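Local atomic coordinates of probable manganase-dependent inorganic pyrophosphatase (Clostridium perfringens, PDB entry 3L2B), a protein that probably hydrolyses inorganic pyrophosphate with manganese, under control of a regulatory CBS and DRTGG region that binds the activator diadenosine tetraphosphate. Residues A[118-123]-A[138-143]; A[18-23]-A[185-190]; A[150-155]-A[167-172]. All blocks are in the same frame, centred on the assembly; numbering follows the deposited sequence.

Interaction 1 of 3, residues A[118-123]-A[138-143]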
loop_
_atom_site.group_PDB
_atom_site.type_symbol
_atom_site.label_atom_id
_atom_site.label_comp_id
_atom_site.label_asym_id
_atom_site.label_seq_id
_atom_site.Cartn_x
_atom_site.Cartn_y
_atom_site.Cartn_z
ATOM N N ILE A 118 14.054 9.766 18.363
ATOM C CA ILE A 118 13.073 8.940 19.032
ATOM C C ILE A 118 12.682 9.572 20.348
ATOM O O ILE A 118 13.508 10.014 21.123
ATOM C CB ILE A 118 13.588 7.495 19.210
ATOM C CG1 ILE A 118 13.808 6.855 17.833
ATOM C CG2 ILE A 118 12.596 6.661 20.055
ATOM C CD1 ILE A 118 14.466 5.490 17.849
ATOM N N SER A 119 11.391 9.569 20.580
ATOM C CA SER A 119 10.768 10.433 21.559
ATOM C C SER A 119 9.700 9.645 22.352
ATOM O O SER A 119 9.043 8.734 21.812
ATOM C CB SER A 119 10.126 11.577 20.767
ATOM O OG SER A 119 9.943 12.719 21.546
ATOM N N GLU A 120 9.541 9.986 23.628
ATOM C CA GLU A 120 8.503 9.337 24.472
ATOM C C GLU A 120 7.206 9.144 23.690
ATOM O O GLU A 120 6.643 10.084 23.150
ATOM C CB GLU A 120 8.249 10.118 25.794
ATOM C CG GLU A 120 6.946 9.690 26.557
ATOM C CD GLU A 120 6.962 9.975 28.063
ATOM O OE1 GLU A 120 7.925 10.573 28.570
ATOM O OE2 GLU A 120 5.999 9.579 28.752
ATOM N N GLY A 121 6.753 7.897 23.622
ATOM C CA GLY A 121 5.485 7.563 22.966
ATOM C C GLY A 121 5.609 7.011 21.569
ATOM O O GLY A 121 4.634 6.496 20.973
ATOM N N ASP A 122 6.813 7.110 21.029
ATOM C CA ASP A 122 7.059 6.621 19.670
ATOM C C ASP A 122 6.927 5.103 19.580
ATOM O O ASP A 122 6.909 4.384 20.594
ATOM C CB ASP A 122 8.415 7.107 19.129
ATOM C CG ASP A 122 8.369 8.571 18.693
ATOM O OD1 ASP A 122 7.265 9.165 18.551
ATOM O OD2 ASP A 122 9.442 9.148 18.512
ATOM N N ILE A 123 6.798 4.645 18.344
ATOM C CA ILE A 123 6.891 3.231 18.010
ATOM C C ILE A 123 8.213 2.994 17.314
ATOM O O ILE A 123 8.476 3.516 16.209
ATOM C CB ILE A 123 5.734 2.806 17.100
ATOM C CG1 ILE A 123 4.393 3.102 17.800
ATOM C CG2 ILE A 123 5.806 1.344 16.778
ATOM C CD1 ILE A 123 3.897 4.482 17.631
ATOM N N GLU A 138 14.289 3.205 27.970
ATOM C CA GLU A 138 14.591 4.406 28.784
ATOM C C GLU A 138 13.971 5.669 28.186
ATOM O O GLU A 138 13.653 6.616 28.902
ATOM C CB GLU A 138 16.111 4.616 28.977
ATOM C CG GLU A 138 16.489 6.032 29.427
ATOM C CD GLU A 138 17.907 6.154 30.035
ATOM O OE1 GLU A 138 18.883 6.439 29.271
ATOM O OE2 GLU A 138 18.037 5.978 31.282
ATOM N N LEU A 139 13.814 5.696 26.871
ATOM C CA LEU A 139 13.239 6.870 26.205
ATOM C C LEU A 139 11.713 6.811 26.250
ATOM O O LEU A 139 11.020 7.661 25.692
ATOM C CB LEU A 139 13.732 6.992 24.751
ATOM C CG LEU A 139 15.127 7.588 24.541
ATOM C CD1 LEU A 139 15.608 7.374 23.084
ATOM C CD2 LEU A 139 15.112 9.054 24.884
ATOM N N LYS A 140 11.203 5.783 26.920
ATOM C CA LYS A 140 9.758 5.593 27.121
ATOM C C LYS A 140 8.972 5.556 25.824
ATOM O O LYS A 140 7.949 6.194 25.666
ATOM C CB LYS A 140 9.204 6.647 28.076
ATOM C CG LYS A 140 9.897 6.626 29.482
ATOM C CD LYS A 140 9.462 7.817 30.314
ATOM C CE LYS A 140 9.885 7.692 31.787
ATOM N NZ LYS A 140 11.323 8.002 31.971
ATOM N N VAL A 141 9.485 4.788 24.883
ATOM C CA VAL A 141 8.712 4.460 23.690
ATOM C C VAL A 141 7.421 3.760 24.155
ATOM O O VAL A 141 7.401 3.071 25.175
ATOM C CB VAL A 141 9.486 3.577 22.717
ATOM C CG1 VAL A 141 10.677 4.358 22.080
ATOM C CG2 VAL A 141 9.953 2.318 23.403
ATOM N N SER A 142 6.343 4.000 23.437
ATOM C CA SER A 142 5.085 3.380 23.780
ATOM C C SER A 142 5.087 1.938 23.275
ATOM O O SER A 142 4.400 1.082 23.814
ATOM C CB SER A 142 3.908 4.151 23.184
ATOM O OG SER A 142 3.936 4.106 21.769
ATOM N N LEU A 143 5.885 1.669 22.252
ATOM C CA LEU A 143 5.947 0.314 21.670
ATOM C C LEU A 143 7.291 0.017 21.075
ATOM O O LEU A 143 7.763 0.725 20.176
ATOM C CB LEU A 143 4.861 0.093 20.628
ATOM C CG LEU A 143 4.808 -1.270 19.925
ATOM C CD1 LEU A 143 4.675 -2.406 20.951
ATOM C CD2 LEU A 143 3.669 -1.311 18.901
#

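Interaction 2 of 3, residues A[18-23]-A[185-190]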
loop_
_atom_site.group_PDB
_atom_site.type_symbol
_atom_site.label_atom_id
_atom_site.label_comp_id
_atom_site.label_asym_id
_atom_site.label_seq_id
_atom_site.Cartn_x
_atom_site.Cartn_y
_atom_site.Cartn_z
ATOM N N ALA A 18 -21.683 -10.709 5.012
ATOM C CA ALA A 18 -21.421 -10.495 6.436
ATOM C C ALA A 18 -20.485 -9.291 6.567
ATOM O O ALA A 18 -19.403 -9.300 6.006
ATOM C CB ALA A 18 -20.791 -11.749 7.087
ATOM N N PRO A 19 -20.922 -8.240 7.267
ATOM C CA PRO A 19 -20.094 -7.023 7.383
ATOM C C PRO A 19 -18.915 -7.157 8.308
ATOM O O PRO A 19 -18.910 -7.988 9.189
ATOM C CB PRO A 19 -21.056 -5.976 7.943
ATOM C CG PRO A 19 -22.210 -6.750 8.520
ATOM C CD PRO A 19 -22.254 -8.091 7.880
ATOM N N LEU A 20 -17.917 -6.319 8.073
ATOM C CA LEU A 20 -16.750 -6.237 8.939
ATOM C C LEU A 20 -17.035 -5.436 10.203
ATOM O O LEU A 20 -17.720 -4.409 10.183
ATOM C CB LEU A 20 -15.600 -5.554 8.191
ATOM C CG LEU A 20 -15.089 -6.304 6.966
ATOM C CD1 LEU A 20 -13.985 -5.534 6.312
ATOM C CD2 LEU A 20 -14.610 -7.718 7.352
ATOM N N ALA A 21 -16.465 -5.907 11.302
ATOM C CA ALA A 21 -16.384 -5.125 12.538
ATOM C C ALA A 21 -15.415 -3.982 12.281
ATOM O O ALA A 21 -14.505 -4.127 11.485
ATOM C CB ALA A 21 -15.902 -5.990 13.719
ATOM N N PRO A 22 -15.621 -2.829 12.928
ATOM C CA PRO A 22 -14.823 -1.640 12.566
ATOM C C PRO A 22 -13.339 -1.672 12.953
ATOM O O PRO A 22 -12.510 -0.896 12.403
ATOM C CB PRO A 22 -15.519 -0.490 13.317
ATOM C CG PRO A 22 -16.352 -1.147 14.414
ATOM C CD PRO A 22 -16.617 -2.568 13.993
ATOM N N GLU A 23 -13.026 -2.543 13.898
ATOM C CA GLU A 23 -11.690 -2.619 14.492
ATOM C C GLU A 23 -10.812 -3.601 13.730
ATOM O O GLU A 23 -9.611 -3.706 13.966
ATOM C CB GLU A 23 -11.751 -3.000 15.977
ATOM C CG GLU A 23 -12.129 -4.468 16.265
ATOM C CD GLU A 23 -13.642 -4.719 16.426
ATOM O OE1 GLU A 23 -14.461 -3.754 16.374
ATOM O OE2 GLU A 23 -14.001 -5.907 16.618
ATOM N N LEU A 185 -3.879 -1.128 10.365
ATOM C CA LEU A 185 -4.905 -0.099 10.594
ATOM C C LEU A 185 -6.339 -0.662 10.646
ATOM O O LEU A 185 -6.735 -1.474 9.802
ATOM C CB LEU A 185 -4.881 0.982 9.503
ATOM C CG LEU A 185 -3.637 1.873 9.429
ATOM C CD1 LEU A 185 -3.714 2.856 8.255
ATOM C CD2 LEU A 185 -3.453 2.599 10.696
ATOM N N PRO A 186 -7.155 -0.178 11.592
ATOM C CA PRO A 186 -8.555 -0.642 11.574
ATOM C C PRO A 186 -9.350 -0.072 10.429
ATOM O O PRO A 186 -9.159 1.073 10.056
ATOM C CB PRO A 186 -9.125 -0.114 12.906
ATOM C CG PRO A 186 -8.311 1.129 13.215
ATOM C CD PRO A 186 -6.921 0.878 12.580
ATOM N N VAL A 187 -10.254 -0.878 9.881
ATOM C CA VAL A 187 -10.973 -0.469 8.689
ATOM C C VAL A 187 -11.699 0.860 8.907
ATOM O O VAL A 187 -11.822 1.651 7.955
ATOM C CB VAL A 187 -11.934 -1.570 8.137
ATOM C CG1 VAL A 187 -11.123 -2.767 7.557
ATOM C CG2 VAL A 187 -12.877 -2.024 9.190
ATOM N N ASP A 188 -12.136 1.148 10.141
ATOM C CA ASP A 188 -12.936 2.367 10.383
ATOM C C ASP A 188 -12.118 3.634 10.292
ATOM O O ASP A 188 -12.673 4.722 10.178
ATOM C CB ASP A 188 -13.751 2.325 11.693
ATOM C CG ASP A 188 -12.896 2.494 12.940
ATOM O OD1 ASP A 188 -13.466 2.778 13.993
ATOM O OD2 ASP A 188 -11.671 2.287 12.887
ATOM N N TYR A 189 -10.795 3.510 10.294
ATOM C CA TYR A 189 -9.972 4.690 10.016
ATOM C C TYR A 189 -9.949 5.002 8.533
ATOM O O TYR A 189 -9.786 6.143 8.133
ATOM C CB TYR A 189 -8.544 4.510 10.479
ATOM C CG TYR A 189 -7.683 5.761 10.308
ATOM C CD1 TYR A 189 -7.938 6.906 11.045
ATOM C CD2 TYR A 189 -6.617 5.785 9.415
ATOM C CE1 TYR A 189 -7.123 8.051 10.923
ATOM C CE2 TYR A 189 -5.805 6.933 9.265
ATOM C CZ TYR A 189 -6.057 8.055 10.028
ATOM O OH TYR A 189 -5.260 9.181 9.897
ATOM N N VAL A 190 -10.147 3.965 7.740
ATOM C CA VAL A 190 -9.858 3.998 6.286
ATOM C C VAL A 190 -11.115 4.034 5.414
ATOM O O VAL A 190 -11.147 4.598 4.339
ATOM C CB VAL A 190 -8.986 2.770 5.927
ATOM C CG1 VAL A 190 -9.116 2.381 4.456
ATOM C CG2 VAL A 190 -7.558 3.061 6.277
#

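Interaction 3 of 3, residues A[150-155]-A[167-172]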
loop_
_atom_site.group_PDB
_atom_site.type_symbol
_atom_site.label_atom_id
_atom_site.label_comp_id
_atom_site.label_asym_id
_atom_site.label_seq_id
_atom_site.Cartn_x
_atom_site.Cartn_y
_atom_site.Cartn_z
ATOM N N HIS A 150 13.946 -12.273 16.941
ATOM C CA HIS A 150 14.881 -12.261 18.074
ATOM C C HIS A 150 14.266 -11.815 19.395
ATOM O O HIS A 150 14.566 -10.733 19.900
ATOM C CB HIS A 150 16.082 -11.363 17.736
ATOM C CG HIS A 150 16.882 -11.861 16.570
ATOM N ND1 HIS A 150 17.206 -11.065 15.490
ATOM C CD2 HIS A 150 17.396 -13.090 16.306
ATOM C CE1 HIS A 150 17.899 -11.779 14.616
ATOM N NE2 HIS A 150 18.027 -13.011 15.086
ATOM N N THR A 151 13.405 -12.663 19.951
ATOM C CA THR A 151 12.779 -12.363 21.244
ATOM C C THR A 151 13.874 -11.830 22.188
ATOM O O THR A 151 14.912 -12.453 22.341
ATOM C CB THR A 151 12.084 -13.594 21.872
ATOM O OG1 THR A 151 11.202 -14.211 20.918
ATOM C CG2 THR A 151 11.275 -13.194 23.091
ATOM N N PRO A 152 13.664 -10.656 22.794
ATOM C CA PRO A 152 14.733 -10.034 23.585
ATOM C C PRO A 152 14.982 -10.756 24.918
ATOM O O PRO A 152 14.233 -11.658 25.290
ATOM C CB PRO A 152 14.197 -8.624 23.827
ATOM C CG PRO A 152 12.757 -8.772 23.816
ATOM C CD PRO A 152 12.427 -9.864 22.835
ATOM N N SER A 153 16.025 -10.345 25.622
ATOM C CA SER A 153 16.447 -11.014 26.860
ATOM C C SER A 153 15.490 -10.780 28.017
ATOM O O SER A 153 14.716 -9.825 28.030
ATOM C CB SER A 153 17.860 -10.572 27.269
ATOM O OG SER A 153 17.894 -9.212 27.680
ATOM N N LYS A 154 15.576 -11.677 28.996
ATOM C CA LYS A 154 14.756 -11.617 30.215
ATOM C C LYS A 154 15.008 -10.296 30.933
ATOM O O LYS A 154 14.104 -9.724 31.538
ATOM C CB LYS A 154 15.048 -12.806 31.166
ATOM C CG LYS A 154 13.935 -13.083 32.222
ATOM C CD LYS A 154 14.380 -14.106 33.311
ATOM C CE LYS A 154 13.386 -14.197 34.486
ATOM N NZ LYS A 154 13.972 -14.824 35.731
ATOM N N GLU A 155 16.237 -9.815 30.840
ATOM C CA GLU A 155 16.598 -8.517 31.420
ATOM C C GLU A 155 15.762 -7.397 30.813
ATOM O O GLU A 155 15.168 -6.572 31.522
ATOM C CB GLU A 155 18.082 -8.190 31.211
ATOM C CG GLU A 155 18.350 -6.690 31.288
ATOM C CD GLU A 155 19.791 -6.322 31.094
ATOM O OE1 GLU A 155 20.092 -5.643 30.071
ATOM O OE2 GLU A 155 20.612 -6.700 31.973
ATOM N N VAL A 167 6.228 -4.386 24.567
ATOM C CA VAL A 167 7.277 -4.953 23.745
ATOM C C VAL A 167 6.758 -6.154 22.979
ATOM O O VAL A 167 6.114 -7.013 23.542
ATOM C CB VAL A 167 8.427 -5.436 24.594
ATOM C CG1 VAL A 167 9.560 -5.903 23.702
ATOM C CG2 VAL A 167 8.865 -4.350 25.551
ATOM N N ILE A 168 7.050 -6.201 21.689
ATOM C CA ILE A 168 6.697 -7.333 20.879
ATOM C C ILE A 168 7.831 -7.714 19.946
ATOM O O ILE A 168 8.796 -6.972 19.763
ATOM C CB ILE A 168 5.433 -7.064 20.062
ATOM C CG1 ILE A 168 5.714 -6.031 18.950
ATOM C CG2 ILE A 168 4.299 -6.595 20.984
ATOM C CD1 ILE A 168 4.488 -5.695 18.083
ATOM N N THR A 169 7.689 -8.897 19.369
ATOM C CA THR A 169 8.697 -9.457 18.487
ATOM C C THR A 169 8.071 -10.017 17.230
ATOM O O THR A 169 7.142 -10.819 17.283
ATOM C CB THR A 169 9.472 -10.599 19.175
ATOM O OG1 THR A 169 10.239 -10.061 20.257
ATOM C CG2 THR A 169 10.426 -11.273 18.169
ATOM N N THR A 170 8.598 -9.589 16.092
ATOM C CA THR A 170 8.134 -10.101 14.809
ATOM C C THR A 170 9.229 -10.894 14.110
ATOM O O THR A 170 10.400 -10.646 14.334
ATOM C CB THR A 170 7.714 -8.953 13.869
ATOM O OG1 THR A 170 7.398 -9.499 12.576
ATOM C CG2 THR A 170 8.841 -7.940 13.711
ATOM N N PRO A 171 8.863 -11.818 13.212
ATOM C CA PRO A 171 9.958 -12.504 12.495
ATOM C C PRO A 171 10.587 -11.643 11.386
ATOM O O PRO A 171 11.670 -11.912 10.892
ATOM C CB PRO A 171 9.267 -13.738 11.907
ATOM C CG PRO A 171 7.829 -13.448 11.927
ATOM C CD PRO A 171 7.574 -12.514 13.054
ATOM N N HIS A 172 9.923 -10.552 11.062
ATOM C CA HIS A 172 10.250 -9.789 9.863
ATOM C C HIS A 172 11.412 -8.886 10.117
ATOM O O HIS A 172 11.601 -8.410 11.230
ATOM C CB HIS A 172 9.037 -8.967 9.456
ATOM C CG HIS A 172 7.872 -9.798 9.060
ATOM N ND1 HIS A 172 7.977 -10.807 8.133
ATOM C CD2 HIS A 172 6.579 -9.772 9.448
ATOM C CE1 HIS A 172 6.788 -11.354 7.948
ATOM N NE2 HIS A 172 5.924 -10.750 8.740
#

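Interaction 1 of 3, residues A[118-123]-A[138-143]
Gly121 N donates to Lys140 O (2.9 Å, 150° at the hydrogen), and from this bond the two backbones run on to the parallel bridge Ile123–Leu143, the point where strands 123-126 and 143-146 of the DRTGG domain start side by side. On the one side a type II turn, Ser119 to Asp122, delivers the chain to its strand; on the other, Lys140 has positive phi and closes helix 130-138 in a Schellman motif. Asp122 O takes two backbone donors, Ser142 N at 2.9 Å and, more weakly, Leu143 N. The carboxylate of Asp122 turns to Lys103, with which OD2 forms a salt bridge, while the same oxygen receives Ser119 N from above its plane. Ile118 uses its CG2 branch, anti to the backbone N, to meet Val141 CG1 at 3.6 Å. At the exposed end the extended Glu120 chain lies across the aliphatic part of Lys140, OE1 being 3.6 Å from CD; NZ stays 5.5 Å from OE1, too far for a salt bridge. Ser142, with chi1 at 65°, holds its hydroxyl between backbone N and carbonyl carbon, and OG donates to Gly121 O at 2.6 Å from above the carbonyl plane.

Interaction 2 of 3, residues A[18-23]-A[185-190]
Pro22 O receives the amide of Asp188 at 3.1 Å (N to O), and this is the one hydrogen bond between loop 18-23 and segment 185-190. Its geometry is good: the donor lies in the carbonyl plane on a lone pair, with 151° at the hydrogen. The tightly packed part surrounds the same carbonyl. Pro186 CB comes to 3.5 Å from Pro22 O, and Pro22 CB meets Asp188 CB at 3.7 Å. In Val187, chi1 of -69° sets CG1 anti to the carbonyl carbon and leaves CG2 between the backbone N and the carbonyl carbon. Val187 CG2 is wedged against two carbonyls, 3.4 Å from Pro22 O and 3.5 Å from Ala21 O, whereas Val187 CG1 meets Leu20 CD1 at 4.2 Å, the two side chains crossing at about a right angle. Val187 is buried, with Val43 and Ala29 of the first CBS domain also against it.

The looser side is formed by the Asp188 carboxylate and Glu23. The carboxylate makes no bond across the contact: OD2 and Pro22 O are both acceptors. Glu23 is exposed and sets out from the backbone away from segment 185-190; its carbonyl accepts from Asn81 ND2. The segments belong to the two CBS sequence ranges, with 161 residues between them, and their union here is consistent with the paired CBS motifs of a Bateman module.

Interaction 3 of 3, residues A[150-155]-A[167-172]
A beta-alpha-beta unit, strand 143-146, helix 154-163 and strand 166-169 of the DRTGG domain, is the setting of this contact: the loop leading into the helix passes over the end of the last strand. Thr151 and Thr169 form the closest CA pair, 5.7 Å apart, and no hydrogen bond joins the two segments, so the meeting rests on van der Waals contact alone. Thr169 carries most of it. With chi1 at -66° its OG1 stands anti to the carbonyl carbon and its CG2 anti to the backbone N, which turns CG2 to the amides of the loop and OG1 to Thr151 CA and the Pro152 ring. Thr169 CG2 lies 3.7 Å from Thr151 N and 3.9 Å from His150 N, while Thr169 OG1 comes near Thr151 CA at 3.6 Å. The hydroxyl's polar partner is elsewhere, Gln91 OE1 on the adjacent antiparallel strand 89-92. Gln91 also touches Thr151, Pro152 and Val167, and thus borders both sides of the contact.

Two residues earlier in the strand, Val167 CG1 meets Pro152 CG at 4.3 Å, a loose apolar touch. Pro152 directly precedes Ser153, the N-cap of helix 154-163, whose OG makes a weak bond to Ile156 N. The nearest approach between the segments is made by the proline ring, whose CD atom lies 3.4 Å from Thr169 OG1.

Interactions 1 and 3 share one sheet of the DRTGG domain: strand 143-146, which begins at the end of interaction 1, lies parallel to 166-169, the strand of interaction 3. Their centres are about 16 Å apart, yet they touch through Leu143 CD1 and Ile168 CG2 at 4.2 Å. Interaction 2 stands apart, its centre about 27 Å from interaction 1 and about 28 Å from interaction 3. Along the chain it encloses both, since the DRTGG range is inserted between the two CBS ranges. It is made within the CBS part that holds the ligand, but does not line the pocket: the side chain of Val187 is about 12 Å from the bound diadenosine tetraphosphate.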